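Local coordinates for ATP-dependent DNA helicase (Mycobacterium smegmatis, PDB 5V9X), which unwinds RNA:DNA hybrids as an ATP-dependent helicase that tracks 3'-to-5' along single-stranded DNA, at residues P50-A55 against K75-F80; G224-V229 against G409-G414; A252-D257 against E422-V427; N291-F296 against V394-Q399; G388-A393 against A416-G421. All blocks are in the same frame, centred on the assembly; numbering follows the deposited sequence.

Interaction 1: P50-A55 against K75-F80. With ANP (phosphoaminophosphonic acid-adenylate ester), chain C.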
# COMPACT_ATOMS: atom_id res chain seq x y z
N PRO A 50 2.77 -14.25 -24.67
CA PRO A 50 1.30 -14.29 -24.75
C PRO A 50 0.62 -13.02 -24.28
O PRO A 50 -0.30 -12.53 -24.96
CB PRO A 50 0.96 -15.49 -23.86
CG PRO A 50 2.12 -16.40 -24.00
CD PRO A 50 3.33 -15.51 -24.14
N ALA A 51 1.04 -12.45 -23.15
CA ALA A 51 0.43 -11.23 -22.66
C ALA A 51 0.57 -10.08 -23.66
O ALA A 51 -0.32 -9.24 -23.76
CB ALA A 51 1.02 -10.84 -21.31
N GLN A 52 1.68 -10.04 -24.40
CA GLN A 52 1.85 -9.01 -25.42
C GLN A 52 0.91 -9.25 -26.60
O GLN A 52 0.24 -8.32 -27.06
CB GLN A 52 3.30 -8.96 -25.88
CG GLN A 52 4.24 -8.30 -24.89
CD GLN A 52 5.70 -8.50 -25.25
OE1 GLN A 52 6.06 -9.48 -25.91
NE2 GLN A 52 6.55 -7.58 -24.82
N ALA A 53 0.87 -10.49 -27.10
CA ALA A 53 0.04 -10.79 -28.26
C ALA A 53 -1.43 -10.49 -27.99
O ALA A 53 -2.11 -9.87 -28.81
CB ALA A 53 0.23 -12.25 -28.67
N ASP A 54 -1.93 -10.92 -26.83
CA ASP A 54 -3.31 -10.65 -26.47
C ASP A 54 -3.54 -9.15 -26.28
O ASP A 54 -4.53 -8.60 -26.77
CB ASP A 54 -3.69 -11.41 -25.20
CG ASP A 54 -3.46 -12.90 -25.32
OD1 ASP A 54 -3.18 -13.38 -26.43
OD2 ASP A 54 -3.56 -13.59 -24.28
N ALA A 55 -2.64 -8.48 -25.56
CA ALA A 55 -2.82 -7.07 -25.26
C ALA A 55 -2.79 -6.23 -26.53
O ALA A 55 -3.58 -5.29 -26.68
CB ALA A 55 -1.77 -6.58 -24.27
N LYS A 75 5.06 -6.31 -19.95
CA LYS A 75 3.82 -5.55 -19.98
C LYS A 75 4.03 -4.11 -20.42
O LYS A 75 3.08 -3.47 -20.89
CB LYS A 75 3.14 -5.60 -18.61
CG LYS A 75 2.72 -7.00 -18.18
CD LYS A 75 1.81 -6.97 -16.96
CE LYS A 75 2.57 -6.60 -15.70
NZ LYS A 75 3.53 -7.66 -15.30
N THR A 76 5.25 -3.59 -20.29
CA THR A 76 5.53 -2.22 -20.75
C THR A 76 5.31 -2.09 -22.25
O THR A 76 4.56 -1.21 -22.70
CB THR A 76 6.97 -1.83 -20.39
OG1 THR A 76 7.14 -1.87 -18.97
CG2 THR A 76 7.29 -0.44 -20.91
N LEU A 77 5.96 -2.94 -23.04
CA LEU A 77 5.77 -2.89 -24.49
C LEU A 77 4.37 -3.30 -24.89
O LEU A 77 3.87 -2.87 -25.94
CB LEU A 77 6.81 -3.76 -25.19
CG LEU A 77 8.25 -3.25 -25.20
CD1 LEU A 77 9.17 -4.25 -25.87
CD2 LEU A 77 8.35 -1.89 -25.86
N ALA A 78 3.71 -4.13 -24.08
CA ALA A 78 2.31 -4.46 -24.34
C ALA A 78 1.45 -3.20 -24.36
O ALA A 78 0.60 -3.04 -25.24
CB ALA A 78 1.79 -5.44 -23.29
N ALA A 79 1.68 -2.30 -23.41
CA ALA A 79 0.88 -1.08 -23.33
C ALA A 79 1.40 0.03 -24.23
O ALA A 79 0.62 0.89 -24.64
CB ALA A 79 0.82 -0.59 -21.88
N PHE A 80 2.68 0.01 -24.56
CA PHE A 80 3.30 1.14 -25.25
C PHE A 80 3.43 0.95 -26.76
O PHE A 80 3.26 1.91 -27.51
CB PHE A 80 4.69 1.42 -24.67
CG PHE A 80 4.69 2.43 -23.56
CD1 PHE A 80 4.62 3.79 -23.85
CD2 PHE A 80 4.77 2.03 -22.24
CE1 PHE A 80 4.62 4.73 -22.83
CE2 PHE A 80 4.78 2.97 -21.22
CZ PHE A 80 4.70 4.31 -21.51
PG ANP C . 6.73 -5.91 -13.90
O1G ANP C . 7.58 -6.09 -12.69
O2G ANP C . 6.37 -4.38 -14.08
O3G ANP C . 5.39 -6.75 -13.75
PB ANP C . 6.73 -6.20 -16.65
O1B ANP C . 6.25 -4.73 -16.76
O2B ANP C . 5.55 -7.12 -16.68
N3B ANP C . 7.60 -6.43 -15.25
PA ANP C . 8.73 -5.47 -18.33
O1A ANP C . 9.36 -4.72 -17.21
O2A ANP C . 8.00 -4.58 -19.33
O3A ANP C . 7.66 -6.53 -17.85
O5' ANP C . 9.82 -6.35 -19.06
C5' ANP C . 10.72 -7.32 -18.43
C4' ANP C . 12.04 -7.33 -19.17
O4' ANP C . 11.94 -8.13 -20.38
C3' ANP C . 12.47 -5.95 -19.66
O3' ANP C . 13.88 -5.92 -19.79
C2' ANP C . 11.82 -5.87 -21.04
O2' ANP C . 12.26 -4.75 -21.82
C1' ANP C . 12.06 -7.30 -21.53
N9 ANP C . 11.13 -7.80 -22.54
C8 ANP C . 9.95 -7.25 -22.96
N7 ANP C . 9.32 -7.95 -23.88
C5 ANP C . 10.15 -9.04 -24.08
C6 ANP C . 10.06 -10.16 -24.92
N6 ANP C . 9.04 -10.38 -25.76
N1 ANP C . 11.07 -11.07 -24.88
C2 ANP C . 12.09 -10.86 -24.04
N3 ANP C . 12.28 -9.84 -23.20
C4 ANP C . 11.27 -8.96 -23.26
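Q52 lies alongside L77 and touches A78, carrying its amide to the adenine of the bound ATP analogue. From CB outward, CG sits beside the backbone N with chi1 at -75° and packs 4.1 Å from A78 CB, and an extended chain then brings CD to the rim of the base. There the amide splits its work. OE1 accepts from ANP N6 at 3.1 Å, while NE2 gives to ANP N7 at 2.9 Å and passes 3.8 Å from L77 CB. One amide thus reads a donor and an acceptor of adenine together, and T49 N on OE1 and G74 O on NE2 fix which end is which. Away from the base, the helical segments 50-55 and 75-80 run almost parallel, 11° apart, and close on small residues, A55 CB against A78 CB at 3.9 Å. The second helix turns its first residues to the phosphates. K75 bends at chi3 and chi4, which folds its NZ back between O2B and O3G of ANP, and A69 O holds the same nitrogen. T76 grips ANP O2A twice, from its backbone N at 3.1 Å and from OG1 at 2.9 Å. The pairing of an adenine-reading glutamine with a lysine and threonine at the start of a helix is what the Q-motif and the P-loop (Walker A) of DEAD/DEAH-box helicases would give.

Interaction 2: G224-V229 against G409-G414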
# COMPACT_ATOMS: atom_id res chain seq x y z
N GLY A 224 -4.28 -0.78 -18.17
CA GLY A 224 -3.78 -1.07 -16.84
C GLY A 224 -2.88 -2.30 -16.85
O GLY A 224 -3.08 -3.23 -17.63
N LEU A 225 -1.89 -2.28 -15.96
CA LEU A 225 -0.89 -3.34 -15.87
C LEU A 225 -0.67 -3.72 -14.42
O LEU A 225 -0.59 -2.84 -13.55
CB LEU A 225 0.45 -2.89 -16.49
CG LEU A 225 0.38 -2.19 -17.85
CD1 LEU A 225 1.73 -1.59 -18.21
CD2 LEU A 225 -0.08 -3.17 -18.91
N SER A 226 -0.57 -5.02 -14.15
CA SER A 226 -0.25 -5.51 -12.82
C SER A 226 -0.07 -7.02 -12.86
O SER A 226 -0.80 -7.72 -13.57
CB SER A 226 -1.34 -5.15 -11.80
OG SER A 226 -1.03 -5.68 -10.52
N ALA A 227 0.90 -7.50 -12.09
CA ALA A 227 1.11 -8.93 -11.90
C ALA A 227 0.25 -9.50 -10.78
O ALA A 227 0.21 -10.73 -10.62
CB ALA A 227 2.58 -9.22 -11.61
N THR A 228 -0.42 -8.65 -10.00
CA THR A 228 -1.14 -9.06 -8.80
C THR A 228 -2.53 -8.41 -8.83
O THR A 228 -2.75 -7.36 -8.22
CB THR A 228 -0.36 -8.67 -7.54
OG1 THR A 228 -0.02 -7.28 -7.60
CG2 THR A 228 0.92 -9.49 -7.45
N VAL A 229 -3.46 -9.05 -9.52
CA VAL A 229 -4.81 -8.53 -9.71
C VAL A 229 -5.80 -9.53 -9.14
O VAL A 229 -5.86 -10.68 -9.61
CB VAL A 229 -5.12 -8.24 -11.18
CG1 VAL A 229 -6.54 -7.71 -11.33
CG2 VAL A 229 -4.13 -7.25 -11.76
N GLY A 409 5.09 -8.91 -1.58
CA GLY A 409 6.18 -9.88 -1.63
C GLY A 409 6.41 -10.43 -3.02
O GLY A 409 7.55 -10.67 -3.42
N LEU A 410 5.33 -10.63 -3.79
CA LEU A 410 5.47 -11.04 -5.18
C LEU A 410 6.02 -9.92 -6.05
O LEU A 410 6.74 -10.18 -7.01
CB LEU A 410 4.12 -11.51 -5.72
CG LEU A 410 3.63 -12.89 -5.26
CD1 LEU A 410 2.18 -13.09 -5.65
CD2 LEU A 410 4.51 -13.98 -5.84
N GLN A 411 5.67 -8.67 -5.73
CA GLN A 411 6.20 -7.54 -6.49
C GLN A 411 7.65 -7.26 -6.15
O GLN A 411 8.47 -6.99 -7.04
CB GLN A 411 5.33 -6.30 -6.25
CG GLN A 411 3.94 -6.39 -6.86
CD GLN A 411 3.95 -6.24 -8.37
OE1 GLN A 411 5.00 -6.11 -9.00
NE2 GLN A 411 2.76 -6.26 -8.97
N ARG A 412 8.00 -7.34 -4.86
CA ARG A 412 9.37 -7.05 -4.44
C ARG A 412 10.34 -8.10 -4.98
O ARG A 412 11.34 -7.77 -5.63
CB ARG A 412 9.44 -6.98 -2.91
CG ARG A 412 8.77 -5.73 -2.34
CD ARG A 412 8.94 -5.64 -0.83
NE ARG A 412 8.15 -4.54 -0.28
CZ ARG A 412 8.13 -4.20 1.00
NH1 ARG A 412 8.87 -4.87 1.88
NH2 ARG A 412 7.37 -3.19 1.41
N VAL A 413 10.06 -9.38 -4.71
CA VAL A 413 10.93 -10.45 -5.21
C VAL A 413 10.99 -10.43 -6.73
O VAL A 413 12.00 -10.83 -7.33
CB VAL A 413 10.46 -11.81 -4.67
CG1 VAL A 413 11.26 -12.96 -5.29
CG2 VAL A 413 10.57 -11.85 -3.15
N GLY A 414 9.94 -9.94 -7.38
CA GLY A 414 9.92 -9.84 -8.83
C GLY A 414 11.02 -8.97 -9.42
O GLY A 414 11.35 -9.13 -10.60
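A lone side-chain hydrogen bond joins these two segments: Q411 NE2 gives to T228 OG1 at 3.3 Å, with a fairly straight N-H...O angle of 160°. The oxygen lies close to the amide plane of Q411, so the donor is well aimed despite its length. Q411 gets there by bending at chi2 (-73°), which swings the amide from its helix toward the turn at 226-228. T228 has OG1 between its backbone N and carbonyl carbon (chi1 53°), leaving CG2 to rest 4.2 Å from L410 CB. The turn itself is an ST turn: S226 OG accepts from T228 N at 3.1 Å, which steadies the threonine that Q411 meets. The amide also passes A227, its NE2 4.0 Å from A227 CB. The serine-alanine-threonine sequence matches helicase motif III, and the partner helix probably carries the start of motif VI. Strand 221-226 lies between strands 187-191 and 64-68 in the sheet of the first RecA-like domain, with L225 and A227 against K75; helix 406-413 packs against strand 256-262 in the sheet of the second.

Interaction 3: A252-D257 against E422-V427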
# COMPACT_ATOMS: atom_id res chain seq x y z
N ALA A 252 -0.21 -17.86 -16.58
CA ALA A 252 0.96 -17.28 -15.94
C ALA A 252 1.88 -18.39 -15.45
O ALA A 252 1.48 -19.22 -14.63
CB ALA A 252 0.56 -16.38 -14.78
N ALA A 253 3.11 -18.40 -15.97
CA ALA A 253 4.17 -19.29 -15.49
C ALA A 253 5.32 -18.40 -15.04
O ALA A 253 6.09 -17.90 -15.86
CB ALA A 253 4.60 -20.27 -16.57
N LYS A 254 5.43 -18.20 -13.73
CA LYS A 254 6.53 -17.45 -13.13
C LYS A 254 7.12 -18.29 -12.02
O LYS A 254 6.41 -18.71 -11.10
CB LYS A 254 6.05 -16.10 -12.59
CG LYS A 254 7.15 -15.27 -11.94
CD LYS A 254 8.27 -14.96 -12.91
CE LYS A 254 9.43 -14.28 -12.20
NZ LYS A 254 10.52 -13.89 -13.13
N THR A 255 8.42 -18.53 -12.09
CA THR A 255 9.11 -19.39 -11.14
C THR A 255 9.82 -18.54 -10.09
O THR A 255 10.59 -17.64 -10.44
CB THR A 255 10.12 -20.30 -11.85
OG1 THR A 255 9.49 -20.91 -12.98
CG2 THR A 255 10.62 -21.38 -10.90
N PHE A 256 9.55 -18.82 -8.83
CA PHE A 256 10.22 -18.17 -7.71
C PHE A 256 11.10 -19.18 -6.98
O PHE A 256 10.73 -20.35 -6.85
CB PHE A 256 9.21 -17.56 -6.74
CG PHE A 256 8.48 -16.36 -7.29
CD1 PHE A 256 7.29 -16.52 -7.98
CD2 PHE A 256 8.98 -15.09 -7.10
CE1 PHE A 256 6.62 -15.42 -8.48
CE2 PHE A 256 8.31 -13.99 -7.61
CZ PHE A 256 7.13 -14.16 -8.30
N ASP A 257 12.25 -18.72 -6.51
CA ASP A 257 13.15 -19.52 -5.68
C ASP A 257 13.19 -18.86 -4.31
O ASP A 257 14.12 -18.11 -3.98
CB ASP A 257 14.54 -19.61 -6.31
CG ASP A 257 15.48 -20.50 -5.52
OD1 ASP A 257 15.00 -21.28 -4.68
OD2 ASP A 257 16.71 -20.41 -5.74
N GLU A 422 13.02 -15.98 -16.63
CA GLU A 422 14.02 -16.11 -15.58
C GLU A 422 13.35 -16.39 -14.23
O GLU A 422 12.17 -16.09 -14.02
CB GLU A 422 14.87 -14.84 -15.49
CG GLU A 422 16.16 -15.01 -14.70
CD GLU A 422 17.18 -15.86 -15.43
OE1 GLU A 422 17.96 -15.31 -16.23
OE2 GLU A 422 17.19 -17.09 -15.21
N ILE A 423 14.13 -16.96 -13.32
CA ILE A 423 13.70 -17.24 -11.95
C ILE A 423 13.99 -16.03 -11.08
O ILE A 423 15.02 -15.36 -11.24
CB ILE A 423 14.41 -18.50 -11.42
CG1 ILE A 423 14.03 -19.73 -12.25
CG2 ILE A 423 14.08 -18.73 -9.94
CD1 ILE A 423 14.79 -20.98 -11.86
N SER A 424 13.08 -15.74 -10.16
CA SER A 424 13.28 -14.67 -9.18
C SER A 424 13.72 -15.30 -7.86
O SER A 424 12.98 -16.09 -7.27
CB SER A 424 12.00 -13.86 -8.99
OG SER A 424 11.61 -13.23 -10.20
N GLN A 425 14.92 -14.95 -7.41
CA GLN A 425 15.49 -15.50 -6.19
C GLN A 425 15.15 -14.58 -5.02
O GLN A 425 15.47 -13.39 -5.05
CB GLN A 425 17.00 -15.66 -6.34
CG GLN A 425 17.64 -16.65 -5.40
CD GLN A 425 19.09 -16.93 -5.76
OE1 GLN A 425 19.50 -16.73 -6.90
NE2 GLN A 425 19.86 -17.37 -4.77
N GLY A 426 14.50 -15.13 -3.99
CA GLY A 426 14.07 -14.32 -2.87
C GLY A 426 14.28 -14.95 -1.51
O GLY A 426 13.85 -16.09 -1.28
N VAL A 427 14.92 -14.23 -0.60
CA VAL A 427 15.19 -14.70 0.75
C VAL A 427 14.47 -13.79 1.73
O VAL A 427 14.54 -12.56 1.61
CB VAL A 427 16.70 -14.75 1.05
CG1 VAL A 427 16.95 -15.18 2.48
CG2 VAL A 427 17.41 -15.68 0.08
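The ring of F256 meets S424 obliquely, its CD2 3.8 Å from S424 CB, while L410 and V413 of helix 406-413 also pack on this phenylalanine. On the other face of the sheet the carboxylate of D257 and the amide of Q425 run side by side, their planes 31° apart, and D257 OD2 comes 3.9 Å from Q425 CG. I423 CG2 sits against D257 CB at 3.8 Å. The backbones pair as parallel strands: T255 O takes S424 N at 3.1 Å in the carbonyl plane, D257 N gives to S424 O at 2.8 Å and is nearly straight (176°), and G426 N reaches D257 O from well above that carbonyl's plane. Just before the strands, K254 bends at chi2 (60°), which brings NZ 2.9 Å from E422 O. S424 OG is hydrogen-bonded to A416 O, outside the two segments. The ammonium group rests on a backbone carbonyl rather than a carboxylate, so the mouth of this strand pair is probably tied by a charge-dipole bond, with the inner part secured by backbone pairing.

Interaction 4: N291-F296 against V394-Q399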
# COMPACT_ATOMS: atom_id res chain seq x y z
N ASN A 291 25.45 -10.89 -7.86
CA ASN A 291 25.85 -9.64 -8.48
C ASN A 291 25.27 -8.36 -7.94
O ASN A 291 25.99 -7.50 -7.52
CB ASN A 291 25.41 -9.67 -9.93
CG ASN A 291 26.20 -10.63 -10.75
OD1 ASN A 291 27.39 -10.44 -10.95
ND2 ASN A 291 25.55 -11.66 -11.24
N SER A 292 23.95 -8.29 -7.86
CA SER A 292 23.30 -7.10 -7.35
C SER A 292 22.12 -7.61 -6.61
O SER A 292 21.45 -8.49 -7.05
CB SER A 292 22.88 -6.17 -8.47
OG SER A 292 23.81 -5.14 -8.67
N SER A 293 21.86 -7.01 -5.48
CA SER A 293 20.78 -7.45 -4.61
C SER A 293 20.03 -6.24 -4.09
O SER A 293 20.62 -5.19 -3.83
CB SER A 293 21.32 -8.27 -3.43
OG SER A 293 22.26 -9.23 -3.88
N ILE A 294 18.71 -6.38 -3.96
CA ILE A 294 17.87 -5.38 -3.32
C ILE A 294 17.43 -5.94 -1.98
O ILE A 294 16.78 -7.00 -1.92
CB ILE A 294 16.65 -5.02 -4.19
CG1 ILE A 294 17.10 -4.52 -5.56
CG2 ILE A 294 15.81 -3.96 -3.50
CD1 ILE A 294 15.95 -4.23 -6.51
N VAL A 295 17.79 -5.25 -0.90
CA VAL A 295 17.34 -5.58 0.44
C VAL A 295 16.20 -4.63 0.79
O VAL A 295 16.40 -3.41 0.84
CB VAL A 295 18.48 -5.48 1.46
CG1 VAL A 295 18.02 -5.94 2.84
CG2 VAL A 295 19.68 -6.29 1.00
N PHE A 296 15.01 -5.17 1.01
CA PHE A 296 13.84 -4.37 1.33
C PHE A 296 13.66 -4.29 2.84
O PHE A 296 13.65 -5.32 3.52
CB PHE A 296 12.58 -4.93 0.67
CG PHE A 296 12.45 -4.60 -0.79
CD1 PHE A 296 12.12 -3.31 -1.19
CD2 PHE A 296 12.64 -5.57 -1.76
CE1 PHE A 296 11.99 -3.00 -2.54
CE2 PHE A 296 12.52 -5.27 -3.10
CZ PHE A 296 12.19 -3.98 -3.50
N VAL A 394 20.08 -7.33 -11.14
CA VAL A 394 19.62 -7.80 -9.83
C VAL A 394 19.21 -9.26 -9.97
O VAL A 394 18.24 -9.58 -10.66
CB VAL A 394 18.47 -6.94 -9.30
CG1 VAL A 394 17.99 -7.47 -7.95
CG2 VAL A 394 18.89 -5.49 -9.18
N ASP A 395 19.95 -10.16 -9.31
CA ASP A 395 19.60 -11.57 -9.28
C ASP A 395 19.32 -12.06 -7.87
O ASP A 395 19.40 -13.26 -7.60
CB ASP A 395 20.69 -12.42 -9.94
CG ASP A 395 22.06 -12.24 -9.30
OD1 ASP A 395 22.23 -11.32 -8.47
OD2 ASP A 395 22.98 -13.01 -9.64
N LEU A 396 18.98 -11.14 -6.96
CA LEU A 396 18.61 -11.51 -5.59
C LEU A 396 17.82 -10.37 -4.98
O LEU A 396 18.21 -9.20 -5.09
CB LEU A 396 19.85 -11.80 -4.74
CG LEU A 396 19.58 -12.21 -3.29
CD1 LEU A 396 19.09 -13.65 -3.21
CD2 LEU A 396 20.81 -12.01 -2.42
N VAL A 397 16.70 -10.71 -4.34
CA VAL A 397 15.96 -9.79 -3.48
C VAL A 397 15.89 -10.40 -2.09
O VAL A 397 15.53 -11.57 -1.94
CB VAL A 397 14.55 -9.49 -4.01
CG1 VAL A 397 13.72 -8.79 -2.95
CG2 VAL A 397 14.62 -8.65 -5.28
N ILE A 398 16.26 -9.62 -1.08
CA ILE A 398 16.17 -10.04 0.31
C ILE A 398 15.09 -9.21 0.98
O ILE A 398 15.08 -7.97 0.86
CB ILE A 398 17.52 -9.89 1.04
CG1 ILE A 398 18.58 -10.78 0.38
CG2 ILE A 398 17.36 -10.24 2.50
CD1 ILE A 398 19.94 -10.66 1.02
N GLN A 399 14.18 -9.87 1.68
CA GLN A 399 13.09 -9.22 2.40
C GLN A 399 13.33 -9.38 3.89
O GLN A 399 13.29 -10.50 4.41
CB GLN A 399 11.74 -9.80 1.99
CG GLN A 399 10.57 -9.27 2.81
CD GLN A 399 10.37 -7.78 2.64
OE1 GLN A 399 10.48 -7.25 1.54
NE2 GLN A 399 10.08 -7.09 3.74
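N291 and D395 meet at the N-terminal end of two neighbouring parallel strands, 292-296 and 394-399, in the sheet of the second RecA-like helicase domain. Backbone bonds join the strands: I294 N gives to L396 O at 3.1 Å, I398 N to I294 O at 2.8 Å, and F296 N to I398 O at 2.8 Å, this last donor lying nearly in line with the C=O. Near the start the pairing is looser, with D395 N on S292 O at 3.2 Å. Polar side chains add little: N291 ND2 makes a weak bond to D395 OD2, the side chains crossing at about a right angle, with amide and carboxylate planes 29° apart. Apolar packing covers both faces. V295 and I398 lie side by side, V295 packing on I283 and I398 on L286 of helix 276-288. On the reverse side I294 CG1 touches V394 CG1 at 3.9 Å, and I294 CG2 lies over one face of the F296 ring, offset toward its rim, while V397 CG1 meets the edge. Beyond them Q399 bends at chi2 (63°), placing OE1 3.2 Å from F296 CB, and R412 NH1 holds that same oxygen.

Interaction 5: G388-A393 against A416-G421. With ANP (phosphoaminophosphonic acid-adenylate ester), chain C.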
# COMPACT_ATOMS: atom_id res chain seq x y z
N GLY A 388 7.80 -2.44 -10.74
CA GLY A 388 8.05 -2.02 -12.10
C GLY A 388 9.48 -1.98 -12.59
O GLY A 388 9.73 -2.34 -13.75
N ILE A 389 10.43 -1.55 -11.75
CA ILE A 389 11.79 -1.30 -12.21
C ILE A 389 12.36 -2.56 -12.86
O ILE A 389 12.05 -3.69 -12.45
CB ILE A 389 12.69 -0.83 -11.06
CG1 ILE A 389 12.75 -1.88 -9.95
CG2 ILE A 389 12.21 0.51 -10.53
CD1 ILE A 389 13.83 -1.62 -8.93
N ASP A 390 13.19 -2.37 -13.88
CA ASP A 390 13.75 -3.45 -14.68
C ASP A 390 15.27 -3.36 -14.61
O ASP A 390 15.94 -2.88 -15.53
CB ASP A 390 13.24 -3.38 -16.12
CG ASP A 390 13.90 -4.40 -17.02
OD1 ASP A 390 13.87 -5.60 -16.67
OD2 ASP A 390 14.45 -3.99 -18.07
N MET A 391 15.83 -3.83 -13.49
CA MET A 391 17.27 -3.83 -13.27
C MET A 391 17.80 -5.22 -13.64
O MET A 391 17.70 -6.16 -12.85
CB MET A 391 17.59 -3.48 -11.82
CG MET A 391 16.95 -2.19 -11.34
SD MET A 391 17.59 -0.74 -12.20
CE MET A 391 16.68 0.58 -11.41
N GLY A 392 18.36 -5.33 -14.84
CA GLY A 392 18.83 -6.61 -15.35
C GLY A 392 19.99 -7.21 -14.59
O GLY A 392 20.33 -8.37 -14.83
N ALA A 393 20.61 -6.45 -13.69
CA ALA A 393 21.74 -6.95 -12.91
C ALA A 393 21.33 -7.52 -11.56
O ALA A 393 22.15 -8.15 -10.89
CB ALA A 393 22.76 -5.83 -12.69
N ALA A 416 14.09 -9.21 -8.89
CA ALA A 416 15.17 -10.11 -9.26
C ALA A 416 14.78 -10.96 -10.46
O ALA A 416 13.61 -11.29 -10.66
CB ALA A 416 15.55 -11.01 -8.08
N GLY A 417 15.78 -11.30 -11.27
CA GLY A 417 15.55 -12.09 -12.47
C GLY A 417 14.54 -11.48 -13.41
O GLY A 417 13.70 -12.19 -13.98
N HIS A 418 14.60 -10.16 -13.60
CA HIS A 418 13.55 -9.42 -14.29
C HIS A 418 13.68 -9.55 -15.81
O HIS A 418 13.81 -8.57 -16.55
CB HIS A 418 13.57 -7.96 -13.85
CG HIS A 418 12.24 -7.28 -13.97
ND1 HIS A 418 11.93 -6.43 -15.01
CD2 HIS A 418 11.14 -7.34 -13.19
CE1 HIS A 418 10.70 -5.99 -14.86
NE2 HIS A 418 10.19 -6.52 -13.76
N GLN A 419 13.65 -10.80 -16.28
CA GLN A 419 13.68 -11.11 -17.70
C GLN A 419 12.67 -12.22 -17.96
O GLN A 419 12.28 -12.96 -17.06
CB GLN A 419 15.07 -11.54 -18.18
CG GLN A 419 16.18 -10.53 -17.91
CD GLN A 419 16.81 -10.70 -16.54
OE1 GLN A 419 17.16 -11.82 -16.15
NE2 GLN A 419 16.97 -9.60 -15.82
N VAL A 420 12.24 -12.32 -19.22
CA VAL A 420 11.22 -13.29 -19.59
C VAL A 420 11.77 -14.70 -19.40
O VAL A 420 12.80 -15.06 -19.98
CB VAL A 420 10.75 -13.07 -21.03
CG1 VAL A 420 9.74 -14.14 -21.44
CG2 VAL A 420 10.14 -11.68 -21.18
N GLY A 421 11.09 -15.50 -18.58
CA GLY A 421 11.48 -16.86 -18.32
C GLY A 421 12.44 -17.05 -17.16
O GLY A 421 12.66 -18.20 -16.75
PG ANP C . 6.73 -5.91 -13.90
O1G ANP C . 7.58 -6.09 -12.69
O2G ANP C . 6.37 -4.38 -14.08
O3G ANP C . 5.39 -6.75 -13.75
PB ANP C . 6.73 -6.20 -16.65
O1B ANP C . 6.25 -4.73 -16.76
O2B ANP C . 5.55 -7.12 -16.68
N3B ANP C . 7.60 -6.43 -15.25
PA ANP C . 8.73 -5.47 -18.33
O1A ANP C . 9.36 -4.72 -17.21
O2A ANP C . 8.00 -4.58 -19.33
O3A ANP C . 7.66 -6.53 -17.85
O5' ANP C . 9.82 -6.35 -19.06
C5' ANP C . 10.72 -7.32 -18.43
C4' ANP C . 12.04 -7.33 -19.17
O4' ANP C . 11.94 -8.13 -20.38
C3' ANP C . 12.47 -5.95 -19.66
O3' ANP C . 13.88 -5.92 -19.79
C2' ANP C . 11.82 -5.87 -21.04
O2' ANP C . 12.26 -4.75 -21.82
C1' ANP C . 12.06 -7.30 -21.53
N9 ANP C . 11.13 -7.80 -22.54
C8 ANP C . 9.95 -7.25 -22.96
N7 ANP C . 9.32 -7.95 -23.88
C5 ANP C . 10.15 -9.04 -24.08
C6 ANP C . 10.06 -10.16 -24.92
N6 ANP C . 9.04 -10.38 -25.76
N1 ANP C . 11.07 -11.07 -24.88
C2 ANP C . 12.09 -10.86 -24.04
N3 ANP C . 12.28 -9.84 -23.20
C4 ANP C . 11.27 -8.96 -23.26
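H418 and D390 form a histidine-carboxylate pair at the nucleotide site, in loops of the second RecA-like domain; H418 probably closes helicase motif VI, which begins on helix 406-413. In the first shell, H418 NE2 gives to ANP O1G at 2.9 Å, almost perfectly straight at 178°, while D390 OD2 takes the ribose hydroxyl ANP O3' at 2.6 Å. The pair thereby spans the ligand from ribose to gamma-phosphate. V420 CG2 makes a van der Waals contact with the adenine, 3.5 Å from ANP N3. The two first-shell residues also bind each other: H418 ND1 gives to D390 OD1 at 2.7 Å. OD1 is met on its anti side and lies close to the plane of the imidazole; carboxylate and ring are turned 49° apart. D390 reaches both partners with CG anti to its N (chi1 174°). In the second shell, D112 OD2 takes D390 N and K372 NZ binds D390 O, anchoring the loop, and Q419 NE2 lies 3.6 Å from G392 CA. Over one face of the imidazole, above its centre, sits I389 O, 3.6 Å from H418 CE1.

Overall arrangement
The bound ATP analogue lies between the two RecA-like domains, and interactions 1 and 5 hold it from the two sides, their centres 16 Å apart and their nearest atoms about 6 Å apart. Interaction 2 bridges the same domains, touching interaction 1 where K75 O meets L225 CD1 at 3.5 Å. On the second domain it also meets interaction 3, with V413 O 3.5 Å from S424 CB. Interactions 3 and 4 share one sheet, joined by V427 O and Q399 N at 2.7 Å. Interaction 5 hangs from that sheet: V394 O lies 3.1 Å from G417 N, and S424 OG 2.8 Å from A416 O.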